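Local coordinates for protein pyridoxal kinase (Lactobacillus plantarum, PDB 3H74) that probably phosphorylates pyridoxal with ATP to give pyridoxal 5'-phosphate, as a kinase of the ribokinase clan, at residues I132-A145 and L166-D180. Numbering follows the deposited sequence.
Sequences IQQADVILPNTTEA and LQAQLKTGAHAVITD. With SO4 (sulfate ion), chain B.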
loop_
_atom_site.group_PDB
_atom_site.type_symbol
_atom_site.label_atom_id
_atom_site.label_comp_id
_atom_site.label_asym_id
_atom_site.label_seq_id
_atom_site.Cartn_x
_atom_site.Cartn_y
_atom_site.Cartn_z
ATOM N N ILE A 132 2.007 -10.013 7.038
ATOM C CA ILE A 132 0.581 -9.686 6.951
ATOM C C ILE A 132 -0.268 -10.286 8.073
ATOM O O ILE A 132 -1.430 -9.924 8.223
ATOM C CB ILE A 132 -0.038 -10.084 5.579
ATOM C CG1 ILE A 132 -0.048 -11.611 5.394
ATOM C CG2 ILE A 132 0.651 -9.317 4.433
ATOM C CD1 ILE A 132 -0.778 -12.086 4.150
ATOM N N GLN A 133 0.311 -11.202 8.852
ATOM C CA GLN A 133 -0.472 -12.029 9.781
ATOM C C GLN A 133 -1.257 -11.247 10.840
ATOM O O GLN A 133 -2.319 -11.697 11.279
ATOM C CB GLN A 133 0.392 -13.136 10.414
ATOM C CG GLN A 133 1.365 -12.684 11.508
ATOM C CD GLN A 133 2.590 -13.596 11.650
ATOM O OE1 GLN A 133 2.677 -14.659 11.028
ATOM N NE2 GLN A 133 3.553 -13.160 12.460
ATOM N N GLN A 134 -0.757 -10.081 11.240
ATOM C CA GLN A 134 -1.476 -9.264 12.222
ATOM C C GLN A 134 -2.071 -7.975 11.639
ATOM O O GLN A 134 -2.579 -7.127 12.374
ATOM C CB GLN A 134 -0.604 -8.982 13.454
ATOM C CG GLN A 134 -0.339 -10.228 14.316
ATOM C CD GLN A 134 -1.606 -10.816 14.936
ATOM O OE1 GLN A 134 -2.369 -10.115 15.605
ATOM N NE2 GLN A 134 -1.826 -12.113 14.723
ATOM N N ALA A 135 -2.024 -7.841 10.315
ATOM C CA ALA A 135 -2.586 -6.664 9.657
ATOM C C ALA A 135 -4.100 -6.643 9.794
ATOM O O ALA A 135 -4.748 -7.693 9.747
ATOM C CB ALA A 135 -2.210 -6.652 8.187
ATOM N N ASP A 136 -4.662 -5.452 9.970
ATOM C CA ASP A 136 -6.111 -5.283 9.914
ATOM C C ASP A 136 -6.628 -5.319 8.483
ATOM O O ASP A 136 -7.734 -5.794 8.220
ATOM C CB ASP A 136 -6.507 -3.965 10.575
ATOM C CG ASP A 136 -6.139 -3.926 12.033
ATOM O OD1 ASP A 136 -5.263 -3.132 12.422
ATOM O OD2 ASP A 136 -6.712 -4.723 12.809
ATOM N N VAL A 137 -5.839 -4.776 7.562
ATOM C CA VAL A 137 -6.215 -4.697 6.159
ATOM C C VAL A 137 -4.978 -4.987 5.328
ATOM O O VAL A 137 -3.906 -4.448 5.610
ATOM C CB VAL A 137 -6.771 -3.288 5.796
ATOM C CG1 VAL A 137 -7.069 -3.191 4.308
ATOM C CG2 VAL A 137 -8.042 -2.992 6.584
ATOM N N ILE A 138 -5.122 -5.838 4.316
ATOM C CA ILE A 138 -4.083 -6.008 3.297
ATOM C C ILE A 138 -4.648 -5.603 1.945
ATOM O O ILE A 138 -5.850 -5.744 1.701
ATOM C CB ILE A 138 -3.482 -7.441 3.265
ATOM C CG1 ILE A 138 -4.535 -8.500 2.915
ATOM C CG2 ILE A 138 -2.837 -7.765 4.594
ATOM C CD1 ILE A 138 -3.936 -9.821 2.436
ATOM N N LEU A 139 -3.772 -5.119 1.063
ATOM C CA LEU A 139 -4.176 -4.530 -0.216
ATOM C C LEU A 139 -3.484 -5.173 -1.423
ATOM O O LEU A 139 -2.898 -4.471 -2.255
ATOM C CB LEU A 139 -3.896 -3.022 -0.192
ATOM C CG LEU A 139 -4.609 -2.218 0.898
ATOM C CD1 LEU A 139 -4.084 -0.780 0.940
ATOM C CD2 LEU A 139 -6.128 -2.233 0.696
ATOM N N PRO A 140 -3.560 -6.515 -1.549
ATOM C CA PRO A 140 -2.936 -7.158 -2.695
ATOM C C PRO A 140 -3.637 -6.807 -4.000
ATOM O O PRO A 140 -4.853 -6.583 -4.020
ATOM C CB PRO A 140 -3.150 -8.650 -2.401
ATOM C CG PRO A 140 -4.404 -8.676 -1.580
ATOM C CD PRO A 140 -4.242 -7.499 -0.677
ATOM N N ASN A 141 -2.875 -6.782 -5.083
ATOM C CA ASN A 141 -3.470 -6.861 -6.407
ATOM C C ASN A 141 -3.761 -8.338 -6.719
ATOM O O ASN A 141 -3.570 -9.213 -5.864
ATOM C CB ASN A 141 -2.591 -6.165 -7.466
ATOM C CG ASN A 141 -1.236 -6.828 -7.644
ATOM O OD1 ASN A 141 -1.088 -8.028 -7.429
ATOM N ND2 ASN A 141 -0.235 -6.051 -8.058
ATOM N N THR A 142 -4.223 -8.611 -7.933
ATOM C CA THR A 142 -4.668 -9.952 -8.303
ATOM C C THR A 142 -3.498 -10.944 -8.369
ATOM O O THR A 142 -3.651 -12.119 -8.027
ATOM C CB THR A 142 -5.490 -9.893 -9.616
ATOM O OG1 THR A 142 -6.762 -9.297 -9.342
ATOM C CG2 THR A 142 -5.725 -11.264 -10.198
ATOM N N THR A 143 -2.327 -10.459 -8.779
ATOM C CA THR A 143 -1.111 -11.272 -8.786
ATOM C C THR A 143 -0.704 -11.649 -7.359
ATOM O O THR A 143 -0.406 -12.811 -7.056
ATOM C CB THR A 143 0.055 -10.529 -9.481
ATOM O OG1 THR A 143 -0.307 -10.234 -10.834
ATOM C CG2 THR A 143 1.319 -11.365 -9.490
ATOM N N GLU A 144 -0.701 -10.653 -6.482
ATOM C CA GLU A 144 -0.305 -10.837 -5.095
ATOM C C GLU A 144 -1.279 -11.725 -4.328
ATOM O O GLU A 144 -0.867 -12.510 -3.482
ATOM C CB GLU A 144 -0.136 -9.478 -4.428
ATOM C CG GLU A 144 1.087 -8.760 -4.977
ATOM C CD GLU A 144 1.025 -7.244 -4.925
ATOM O OE1 GLU A 144 -0.030 -6.668 -4.569
ATOM O OE2 GLU A 144 2.065 -6.642 -5.270
ATOM N N ALA A 145 -2.567 -11.612 -4.630
ATOM C CA ALA A 145 -3.571 -12.468 -3.988
ATOM C C ALA A 145 -3.266 -13.947 -4.230
ATOM O O ALA A 145 -3.284 -14.761 -3.300
ATOM C CB ALA A 145 -4.954 -12.124 -4.488
ATOM N N LEU A 166 -7.478 -16.112 1.261
ATOM C CA LEU A 166 -6.616 -15.013 1.696
ATOM C C LEU A 166 -6.906 -14.613 3.138
ATOM O O LEU A 166 -5.995 -14.463 3.943
ATOM C CB LEU A 166 -6.824 -13.780 0.809
ATOM C CG LEU A 166 -6.140 -13.533 -0.541
ATOM C CD1 LEU A 166 -6.730 -12.305 -1.231
ATOM C CD2 LEU A 166 -4.637 -13.364 -0.351
ATOM N N GLN A 167 -8.181 -14.441 3.466
ATOM C CA GLN A 167 -8.520 -13.849 4.756
ATOM C C GLN A 167 -8.250 -14.775 5.940
ATOM O O GLN A 167 -8.000 -14.307 7.049
ATOM C CB GLN A 167 -9.955 -13.336 4.756
ATOM C CG GLN A 167 -10.265 -12.309 5.835
ATOM C CD GLN A 167 -11.408 -11.461 5.427
ATOM O OE1 GLN A 167 -11.290 -10.659 4.500
ATOM N NE2 GLN A 167 -12.543 -11.634 6.097
ATOM N N ALA A 168 -8.271 -16.080 5.701
ATOM C CA ALA A 168 -7.991 -17.037 6.772
ATOM C C ALA A 168 -6.519 -17.013 7.204
ATOM O O ALA A 168 -6.184 -17.502 8.282
ATOM C CB ALA A 168 -8.428 -18.431 6.371
ATOM N N GLN A 169 -5.660 -16.427 6.363
ATOM C CA GLN A 169 -4.241 -16.181 6.667
ATOM C C GLN A 169 -4.030 -14.885 7.422
ATOM O O GLN A 169 -2.894 -14.408 7.564
ATOM C CB GLN A 169 -3.465 -15.991 5.388
ATOM C CG GLN A 169 -3.200 -17.204 4.572
ATOM C CD GLN A 169 -2.203 -16.889 3.485
ATOM O OE1 GLN A 169 -1.352 -16.007 3.647
ATOM N NE2 GLN A 169 -2.302 -17.591 2.369
ATOM N N LEU A 170 -5.129 -14.275 7.825
ATOM C CA LEU A 170 -5.084 -13.051 8.583
ATOM C C LEU A 170 -5.671 -13.344 9.953
ATOM O O LEU A 170 -6.391 -14.342 10.130
ATOM C CB LEU A 170 -5.874 -11.957 7.855
ATOM C CG LEU A 170 -5.478 -11.618 6.402
ATOM C CD1 LEU A 170 -6.395 -10.545 5.821
ATOM C CD2 LEU A 170 -4.004 -11.187 6.265
ATOM N N LYS A 171 -5.352 -12.499 10.924
ATOM C CA LYS A 171 -5.950 -12.591 12.250
ATOM C C LYS A 171 -7.474 -12.466 12.159
ATOM O O LYS A 171 -8.015 -12.004 11.148
ATOM C CB LYS A 171 -5.390 -11.500 13.162
ATOM C CG LYS A 171 -5.811 -10.097 12.758
ATOM C CD LYS A 171 -5.274 -9.058 13.705
ATOM C CE LYS A 171 -5.769 -7.689 13.304
ATOM N NZ LYS A 171 -5.177 -6.639 14.167
ATOM N N THR A 172 -8.158 -12.883 13.220
ATOM C CA THR A 172 -9.611 -12.802 13.277
ATOM C C THR A 172 -10.065 -11.347 13.115
ATOM O O THR A 172 -9.515 -10.448 13.748
ATOM C CB THR A 172 -10.151 -13.382 14.609
ATOM O OG1 THR A 172 -9.492 -14.624 14.895
ATOM C CG2 THR A 172 -11.660 -13.599 14.535
ATOM N N GLY A 173 -11.057 -11.129 12.254
ATOM C CA GLY A 173 -11.644 -9.803 12.057
ATOM C C GLY A 173 -10.984 -8.928 10.998
ATOM O O GLY A 173 -11.505 -7.865 10.662
ATOM N N ALA A 174 -9.843 -9.375 10.472
ATOM C CA ALA A 174 -9.088 -8.613 9.465
ATOM C C ALA A 174 -9.714 -8.729 8.080
ATOM O O ALA A 174 -10.601 -9.562 7.861
ATOM C CB ALA A 174 -7.649 -9.073 9.437
ATOM N N HIS A 175 -9.249 -7.902 7.145
ATOM C CA HIS A 175 -9.842 -7.803 5.816
ATOM C C HIS A 175 -8.816 -7.919 4.713
ATOM O O HIS A 175 -7.852 -7.140 4.669
ATOM C CB HIS A 175 -10.541 -6.455 5.655
ATOM C CG HIS A 175 -11.507 -6.154 6.744
ATOM N ND1 HIS A 175 -12.751 -6.742 6.807
ATOM C CD2 HIS A 175 -11.414 -5.347 7.826
ATOM C CE1 HIS A 175 -13.385 -6.305 7.881
ATOM N NE2 HIS A 175 -12.594 -5.460 8.519
ATOM N N ALA A 176 -9.036 -8.865 3.806
ATOM C CA ALA A 176 -8.280 -8.942 2.568
ATOM C C ALA A 176 -9.039 -8.153 1.498
ATOM O O ALA A 176 -10.220 -8.400 1.244
ATOM C CB ALA A 176 -8.106 -10.391 2.149
ATOM N N VAL A 177 -8.366 -7.185 0.891
ATOM C CA VAL A 177 -8.971 -6.363 -0.147
ATOM C C VAL A 177 -8.132 -6.465 -1.414
ATOM O O VAL A 177 -6.971 -6.042 -1.415
ATOM C CB VAL A 177 -9.050 -4.880 0.297
ATOM C CG1 VAL A 177 -9.708 -4.036 -0.782
ATOM C CG2 VAL A 177 -9.780 -4.739 1.619
ATOM N N ILE A 178 -8.692 -7.020 -2.486
ATOM C CA ILE A 178 -7.995 -7.056 -3.772
ATOM C C ILE A 178 -8.299 -5.761 -4.521
ATOM O O ILE A 178 -9.456 -5.391 -4.649
ATOM C CB ILE A 178 -8.366 -8.309 -4.610
ATOM C CG1 ILE A 178 -7.978 -9.576 -3.847
ATOM C CG2 ILE A 178 -7.674 -8.267 -5.969
ATOM C CD1 ILE A 178 -8.432 -10.877 -4.509
ATOM N N THR A 179 -7.263 -5.081 -5.015
ATOM C CA THR A 179 -7.388 -3.665 -5.424
ATOM C C THR A 179 -7.543 -3.350 -6.924
ATOM O O THR A 179 -7.752 -2.192 -7.294
ATOM C CB THR A 179 -6.193 -2.840 -4.895
ATOM O OG1 THR A 179 -4.984 -3.375 -5.439
ATOM C CG2 THR A 179 -6.143 -2.869 -3.360
ATOM N N ASP A 180 -7.454 -4.365 -7.775
ATOM C CA ASP A 180 -7.438 -4.157 -9.229
ATOM C C ASP A 180 -8.516 -4.976 -9.928
ATOM O O ASP A 180 -8.362 -5.368 -11.093
ATOM C CB ASP A 180 -6.058 -4.511 -9.800
ATOM C CG ASP A 180 -5.683 -5.976 -9.579
ATOM O OD1 ASP A 180 -6.439 -6.690 -8.890
ATOM O OD2 ASP A 180 -4.634 -6.416 -10.097
HETATM S S SO4 B . -0.303 -2.110 -7.618
HETATM O O1 SO4 B . 0.378 -2.602 -6.420
HETATM O O2 SO4 B . -0.784 -3.234 -8.422
HETATM O O3 SO4 B . -1.408 -1.226 -7.252
HETATM O O4 SO4 B . 0.657 -1.355 -8.432
HETATM O O HOH W 1 -3.944 -10.258 9.666
HETATM O O HOH W 2 -8.953 -6.098 11.944
HETATM O O HOH W 3 -1.920 -8.094 -10.651
#
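Val137-Ile138 and His175-Ala176 pair as parallel strands. Asp136 O accepts from His175 N (2.8 Å), His175 O from Ile138 N, and Ile138 O from Val177 N (3.0 Å); beyond the strand pair, Pro140 O still takes Thr179 N. Side chains then sort by face. Ile138 and Leu170 meet tip to tip: with Ile138 CG1 between its backbone N and carbonyl carbon (chi1 62°), both branches reach the leucine methyls, CG2 to CD2 and CG1 to CD1, each at 4.0 Å. Ile132 CD1 closes on Leu170 CD2 as well. On the other face Leu139 CD2 lies alongside Val177 CB.

Polar side chains join the segments at both ends. Lys171, extended beyond CG, crosses Gln134 at about a right angle and forms a salt bridge to Asp136, NZ standing above the carboxylate plane 2.8 Å from OD2; Asp136 OD1 is taken by Leu104 N. At the far end the Asp180 carboxylate grips Thr142 on its syn sides: OD1 receives OG1 (2.7 Å) and OD2 receives N (3.1 Å, 172°). This secures the first turn of helix 142-149, where Asn141 and Glu144 form a capping box and Asn141 ND2 donates to an oxygen of a sulfate that probably came from the crystallisation liquor (2.9 Å).

The crossover through helices 142-149 and 159-167 is a right-handed beta-alpha-beta unit at the edge of the Rossmann-like sheet: strand 103-106 flanks 137-138, helix 213-226 covers Val137 and Leu139, and Ile178 packs on helix 159-167.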